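Local atomic coordinates of AgaA (Rhizobium radiobacter, PDB entry 6HLX), a protein that binds the opine agropinic acid as the periplasmic substrate-binding protein of an ABC transporter that imports it into the bacterium. Residues I261-F275 with F334-L346. Residues are numbered along the deposited sequence; the frame is centred on the assembly and turned at random.
Sequences IAYAVDRSAIINTAF and FQQNTAIAIQSEL. With ZN (zinc ion), chain O; G9Z (agropinic acid), chain E.
Glu-345 reaches across to the short linker between helices 255-264 and 267-274, where its OE2 accepts the backbone N-H of Asp-266 (2.8 Å, N-H...O 158°). The bond arrives on the anti side of the carboxylate, well out of its plane; a bend at chi2 brings the acid there, and Lys-348 pairs with OE1, probably favouring the charged form. Asp-266, so held, is the N-cap of helix 267-274: OD2 accepts from Ala-269 N and weakly from Ser-268 N, while OD1 binds zinc at 1.9 Å.

One water donates to both Ala-264 O and Glu-345 O; another donates to Ala-274 O and accepts from the side-chain ND2 of Asn-337.

Apolar side chains make up most of the remainder. Leu-346 CD2 sits among Ile-261, Ala-264 and Val-265, 3.8 Å from Val-265 CG2, and Ile-270 CG1 rests on Ala-341 CB. Thr-338 OG1, its proton given to Phe-334 O, touches Ile-270 CG2. Phe-334 CB lies over the Phe-275 ring face, 3.9 Å from its centroid, a CH-pi contact, with the rings inclined at 37°. With CG between N and C (chi1 69°), Phe-334 turns its ring edge to the agropinic acid carboxylate, whose OXT accepts from Gln-335 NE2; the start of helix 333-347 thus enters the pocket.

The axes of 267-274 and 334-346, roughly antiparallel, come within 8.8 Å, packed on the mixed sheet holding strands 240-245 and 446-451 in one lobe of this solute-binding fold.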
loop_
_atom_site.group_PDB
_atom_site.type_symbol
_atom_site.label_atom_id
_atom_site.label_comp_id
_atom_site.label_asym_id
_atom_site.label_seq_id
_atom_site.Cartn_x
_atom_site.Cartn_y
_atom_site.Cartn_z
ATOM N N ILE A 261 23.590 -6.611 -6.051
ATOM C CA ILE A 261 22.300 -6.937 -6.677
ATOM C C ILE A 261 21.750 -5.740 -7.477
ATOM O O ILE A 261 21.303 -5.931 -8.606
ATOM C CB ILE A 261 21.327 -7.488 -5.630
ATOM C CG1 ILE A 261 21.822 -8.887 -5.186
ATOM C CG2 ILE A 261 19.906 -7.561 -6.203
ATOM C CD1 ILE A 261 21.148 -9.437 -3.964
ATOM N N ALA A 262 21.853 -4.514 -6.919
ATOM C CA ALA A 262 21.433 -3.283 -7.613
ATOM C C ALA A 262 22.255 -3.072 -8.913
ATOM O O ALA A 262 21.704 -2.597 -9.904
ATOM C CB ALA A 262 21.595 -2.086 -6.696
ATOM N N TYR A 263 23.554 -3.453 -8.918
ATOM C CA TYR A 263 24.406 -3.307 -10.117
ATOM C C TYR A 263 24.209 -4.449 -11.124
ATOM O O TYR A 263 24.509 -4.280 -12.317
ATOM C CB TYR A 263 25.911 -3.242 -9.714
ATOM C CG TYR A 263 26.362 -1.886 -9.211
ATOM C CD1 TYR A 263 26.535 -0.814 -10.087
ATOM C CD2 TYR A 263 26.656 -1.682 -7.866
ATOM C CE1 TYR A 263 26.976 0.429 -9.632
ATOM C CE2 TYR A 263 27.103 -0.440 -7.399
ATOM C CZ TYR A 263 27.251 0.613 -8.287
ATOM O OH TYR A 263 27.665 1.843 -7.844
ATOM N N ALA A 264 23.796 -5.638 -10.645
ATOM C CA ALA A 264 23.685 -6.835 -11.485
ATOM C C ALA A 264 22.390 -6.977 -12.258
ATOM O O ALA A 264 22.352 -7.711 -13.249
ATOM C CB ALA A 264 23.897 -8.088 -10.644
ATOM N N VAL A 265 21.306 -6.371 -11.773
ATOM C CA VAL A 265 20.015 -6.578 -12.425
ATOM C C VAL A 265 19.767 -5.560 -13.521
ATOM O O VAL A 265 19.613 -4.380 -13.227
ATOM C CB VAL A 265 18.848 -6.658 -11.408
ATOM C CG1 VAL A 265 17.512 -6.903 -12.124
ATOM C CG2 VAL A 265 19.092 -7.746 -10.368
ATOM N N ASP A 266 19.702 -6.022 -14.788
ATOM C CA ASP A 266 19.393 -5.135 -15.888
ATOM C C ASP A 266 17.913 -4.740 -15.782
ATOM O O ASP A 266 17.028 -5.604 -15.771
ATOM C CB ASP A 266 19.649 -5.773 -17.248
ATOM C CG ASP A 266 19.587 -4.708 -18.304
ATOM O OD1 ASP A 266 20.642 -4.063 -18.564
ATOM O OD2 ASP A 266 18.484 -4.468 -18.834
ATOM N N ARG A 267 17.660 -3.441 -15.692
ATOM C CA ARG A 267 16.294 -2.950 -15.492
ATOM C C ARG A 267 15.415 -3.081 -16.729
ATOM O O ARG A 267 14.202 -3.306 -16.589
ATOM C CB ARG A 267 16.326 -1.537 -14.935
ATOM C CG ARG A 267 16.819 -1.575 -13.497
ATOM C CD ARG A 267 17.677 -0.413 -13.180
ATOM N NE ARG A 267 18.045 -0.382 -11.763
ATOM C CZ ARG A 267 19.173 -0.870 -11.256
ATOM N NH1 ARG A 267 20.031 -1.519 -12.028
ATOM N NH2 ARG A 267 19.427 -0.752 -9.962
ATOM N N SER A 268 16.013 -3.023 -17.936
ATOM C CA SER A 268 15.229 -3.233 -19.159
ATOM C C SER A 268 14.755 -4.674 -19.263
ATOM O O SER A 268 13.727 -4.907 -19.873
ATOM C CB SER A 268 16.032 -2.855 -20.400
ATOM O OG SER A 268 16.359 -1.477 -20.354
ATOM N N ALA A 269 15.498 -5.650 -18.679
ATOM C CA ALA A 269 15.076 -7.059 -18.707
ATOM C C ALA A 269 13.764 -7.196 -17.945
ATOM O O ALA A 269 12.865 -7.884 -18.413
ATOM C CB ALA A 269 16.142 -7.964 -18.096
ATOM N N ILE A 270 13.622 -6.490 -16.809
ATOM C CA ILE A 270 12.364 -6.529 -16.048
ATOM C C ILE A 270 11.236 -5.833 -16.832
ATOM O O ILE A 270 10.173 -6.421 -17.018
ATOM C CB ILE A 270 12.524 -5.956 -14.614
ATOM C CG1 ILE A 270 13.488 -6.844 -13.779
ATOM C CG2 ILE A 270 11.134 -5.839 -13.933
ATOM C CD1 ILE A 270 13.919 -6.228 -12.478
ATOM N N ILE A 271 11.476 -4.593 -17.294
ATOM C CA ILE A 271 10.472 -3.808 -18.035
ATOM C C ILE A 271 9.962 -4.570 -19.267
ATOM O O ILE A 271 8.748 -4.663 -19.464
ATOM C CB ILE A 271 11.022 -2.393 -18.391
ATOM C CG1 ILE A 271 11.287 -1.567 -17.106
ATOM C CG2 ILE A 271 10.088 -1.641 -19.368
ATOM C CD1 ILE A 271 12.210 -0.358 -17.290
ATOM N N ASN A 272 10.887 -5.110 -20.086
ATOM C CA ASN A 272 10.538 -5.790 -21.333
ATOM C C ASN A 272 9.928 -7.173 -21.159
ATOM O O ASN A 272 9.081 -7.542 -21.968
ATOM C CB ASN A 272 11.749 -5.849 -22.299
ATOM C CG ASN A 272 12.192 -4.470 -22.741
ATOM O OD1 ASN A 272 11.396 -3.528 -22.784
ATOM N ND2 ASN A 272 13.472 -4.305 -23.069
ATOM N N THR A 273 10.364 -7.952 -20.151
ATOM C CA THR A 273 9.853 -9.322 -19.991
ATOM C C THR A 273 8.695 -9.454 -19.001
ATOM O O THR A 273 8.006 -10.462 -19.052
ATOM C CB THR A 273 10.970 -10.330 -19.640
ATOM O OG1 THR A 273 11.392 -10.126 -18.292
ATOM C CG2 THR A 273 12.167 -10.289 -20.614
ATOM N N ALA A 274 8.507 -8.482 -18.092
ATOM C CA ALA A 274 7.436 -8.548 -17.091
ATOM C C ALA A 274 6.344 -7.512 -17.307
ATOM O O ALA A 274 5.248 -7.671 -16.763
ATOM C CB ALA A 274 8.025 -8.386 -15.694
ATOM N N PHE A 275 6.664 -6.402 -18.000
ATOM C CA PHE A 275 5.716 -5.293 -18.166
ATOM C C PHE A 275 5.474 -4.868 -19.625
ATOM O O PHE A 275 5.018 -3.739 -19.872
ATOM C CB PHE A 275 6.161 -4.090 -17.314
ATOM C CG PHE A 275 6.156 -4.380 -15.833
ATOM C CD1 PHE A 275 7.281 -4.914 -15.209
ATOM C CD2 PHE A 275 5.016 -4.154 -15.066
ATOM C CE1 PHE A 275 7.267 -5.200 -13.836
ATOM C CE2 PHE A 275 5.016 -4.407 -13.692
ATOM C CZ PHE A 275 6.140 -4.937 -13.091
ATOM N N PHE A 334 3.188 -10.163 -13.535
ATOM C CA PHE A 334 4.376 -9.274 -13.465
ATOM C C PHE A 334 5.306 -9.629 -12.301
ATOM O O PHE A 334 6.506 -9.431 -12.415
ATOM C CB PHE A 334 3.981 -7.793 -13.457
ATOM C CG PHE A 334 3.272 -7.321 -12.205
ATOM C CD1 PHE A 334 3.997 -6.904 -11.093
ATOM C CD2 PHE A 334 1.876 -7.292 -12.140
ATOM C CE1 PHE A 334 3.339 -6.485 -9.927
ATOM C CE2 PHE A 334 1.222 -6.854 -10.979
ATOM C CZ PHE A 334 1.958 -6.446 -9.888
ATOM N N GLN A 335 4.759 -10.133 -11.182
ATOM C CA GLN A 335 5.579 -10.518 -10.022
ATOM C C GLN A 335 6.389 -11.774 -10.369
ATOM O O GLN A 335 7.617 -11.829 -10.153
ATOM C CB GLN A 335 4.672 -10.793 -8.818
ATOM C CG GLN A 335 4.061 -9.545 -8.186
ATOM C CD GLN A 335 4.628 -9.279 -6.813
ATOM O OE1 GLN A 335 5.313 -10.106 -6.207
ATOM N NE2 GLN A 335 4.333 -8.106 -6.290
ATOM N N GLN A 336 5.701 -12.784 -10.957
ATOM C CA GLN A 336 6.404 -14.003 -11.375
ATOM C C GLN A 336 7.504 -13.685 -12.397
ATOM O O GLN A 336 8.631 -14.161 -12.250
ATOM C CB GLN A 336 5.422 -15.014 -11.971
ATOM C CG GLN A 336 6.157 -16.188 -12.638
ATOM C CD GLN A 336 5.208 -17.289 -12.977
ATOM O OE1 GLN A 336 4.493 -17.777 -12.123
ATOM N NE2 GLN A 336 5.191 -17.703 -14.226
ATOM N N ASN A 337 7.189 -12.881 -13.426
ATOM C CA ASN A 337 8.175 -12.572 -14.475
ATOM C C ASN A 337 9.302 -11.687 -13.968
ATOM O O ASN A 337 10.455 -11.861 -14.400
ATOM C CB ASN A 337 7.489 -12.007 -15.719
ATOM C CG ASN A 337 6.710 -13.076 -16.439
ATOM O OD1 ASN A 337 7.144 -14.230 -16.551
ATOM N ND2 ASN A 337 5.543 -12.724 -16.927
ATOM N N THR A 338 9.002 -10.789 -12.992
ATOM C CA THR A 338 10.080 -9.987 -12.383
ATOM C C THR A 338 11.008 -10.959 -11.649
ATOM O O THR A 338 12.234 -10.837 -11.749
ATOM C CB THR A 338 9.504 -8.915 -11.430
ATOM O OG1 THR A 338 8.795 -7.939 -12.213
ATOM C CG2 THR A 338 10.611 -8.217 -10.578
ATOM N N ALA A 339 10.427 -11.921 -10.909
ATOM C CA ALA A 339 11.226 -12.913 -10.164
ATOM C C ALA A 339 12.113 -13.756 -11.087
ATOM O O ALA A 339 13.297 -13.971 -10.780
ATOM C CB ALA A 339 10.323 -13.808 -9.319
ATOM N N ILE A 340 11.558 -14.202 -12.235
ATOM C CA ILE A 340 12.298 -14.985 -13.237
ATOM C C ILE A 340 13.478 -14.164 -13.790
ATOM O O ILE A 340 14.601 -14.676 -13.868
ATOM C CB ILE A 340 11.353 -15.491 -14.359
ATOM C CG1 ILE A 340 10.419 -16.602 -13.813
ATOM C CG2 ILE A 340 12.143 -15.964 -15.603
ATOM C CD1 ILE A 340 9.205 -16.946 -14.726
ATOM N N ALA A 341 13.231 -12.883 -14.110
ATOM C CA ALA A 341 14.290 -11.996 -14.617
ATOM C C ALA A 341 15.395 -11.817 -13.571
ATOM O O ALA A 341 16.578 -11.932 -13.913
ATOM C CB ALA A 341 13.703 -10.648 -15.014
ATOM N N ILE A 342 15.018 -11.609 -12.287
ATOM C CA ILE A 342 16.004 -11.456 -11.204
ATOM C C ILE A 342 16.863 -12.723 -11.072
ATOM O O ILE A 342 18.086 -12.631 -10.959
ATOM C CB ILE A 342 15.316 -11.035 -9.872
ATOM C CG1 ILE A 342 14.771 -9.589 -10.012
ATOM C CG2 ILE A 342 16.289 -11.157 -8.653
ATOM C CD1 ILE A 342 13.813 -9.144 -8.922
ATOM N N GLN A 343 16.215 -13.901 -11.143
ATOM C CA GLN A 343 16.885 -15.195 -11.051
ATOM C C GLN A 343 17.940 -15.334 -12.149
ATOM O O GLN A 343 19.066 -15.725 -11.852
ATOM C CB GLN A 343 15.846 -16.322 -11.164
ATOM C CG GLN A 343 16.446 -17.726 -11.135
ATOM C CD GLN A 343 15.391 -18.753 -11.419
ATOM O OE1 GLN A 343 14.665 -18.676 -12.421
ATOM N NE2 GLN A 343 15.289 -19.736 -10.545
ATOM N N SER A 344 17.578 -15.026 -13.409
ATOM C CA SER A 344 18.528 -15.160 -14.519
ATOM C C SER A 344 19.639 -14.113 -14.456
ATOM O O SER A 344 20.796 -14.443 -14.716
ATOM C CB SER A 344 17.820 -15.173 -15.869
ATOM O OG SER A 344 16.981 -14.045 -16.016
ATOM N N GLU A 345 19.303 -12.876 -14.036
ATOM C CA GLU A 345 20.310 -11.812 -13.891
ATOM C C GLU A 345 21.340 -12.135 -12.812
ATOM O O GLU A 345 22.533 -11.925 -13.028
ATOM C CB GLU A 345 19.652 -10.453 -13.589
ATOM C CG GLU A 345 18.862 -9.858 -14.745
ATOM C CD GLU A 345 19.719 -9.523 -15.946
ATOM O OE1 GLU A 345 19.729 -10.319 -16.911
ATOM O OE2 GLU A 345 20.415 -8.485 -15.900
ATOM N N LEU A 346 20.892 -12.643 -11.656
ATOM C CA LEU A 346 21.794 -12.924 -10.537
ATOM C C LEU A 346 22.640 -14.171 -10.732
ATOM O O LEU A 346 23.740 -14.239 -10.174
ATOM C CB LEU A 346 21.050 -12.957 -9.204
ATOM C CG LEU A 346 20.395 -11.627 -8.772
ATOM C CD1 LEU A 346 19.840 -11.748 -7.361
ATOM C CD2 LEU A 346 21.382 -10.426 -8.870
HETATM ZN ZN ZN O . 20.237 -2.629 -19.743
HETATM O OAM G9Z E . -1.662 -6.357 -3.118
HETATM C CAB G9Z E . -0.823 -6.562 -4.007
HETATM C CAC G9Z E . -0.978 -7.567 -4.983
HETATM C CB G9Z E . 0.277 -7.470 -5.905
HETATM C CA G9Z E . 1.188 -6.461 -5.227
HETATM C C G9Z E . 1.608 -5.446 -6.145
HETATM O O G9Z E . 0.855 -4.452 -6.338
HETATM N N G9Z E . 0.375 -5.953 -4.073
HETATM C CAG G9Z E . 0.801 -4.817 -3.169
HETATM C CAH G9Z E . 1.790 -5.318 -2.115
HETATM O OAP G9Z E . 2.953 -5.756 -2.816
HETATM C CAI G9Z E . 2.173 -4.235 -1.102
HETATM O OAQ G9Z E . 0.980 -3.508 -0.714
HETATM C CAJ G9Z E . 2.782 -4.853 0.202
HETATM O OAR G9Z E . 3.118 -3.798 1.122
HETATM C CAK G9Z E . 3.986 -5.808 0.016
HETATM O OAT G9Z E . 4.242 -6.505 1.251
HETATM C CAL G9Z E . 5.240 -5.087 -0.502
HETATM O OAS G9Z E . 6.280 -6.050 -0.782
HETATM O OXT G9Z E . 2.703 -5.613 -6.747
HETATM O O HOH W 1 23.704 -9.826 -14.169
HETATM O O HOH W 2 19.234 -3.072 -21.357
HETATM O O HOH W 3 11.199 -12.484 -17.013
HETATM O O HOH W 4 4.082 -10.285 -16.773
#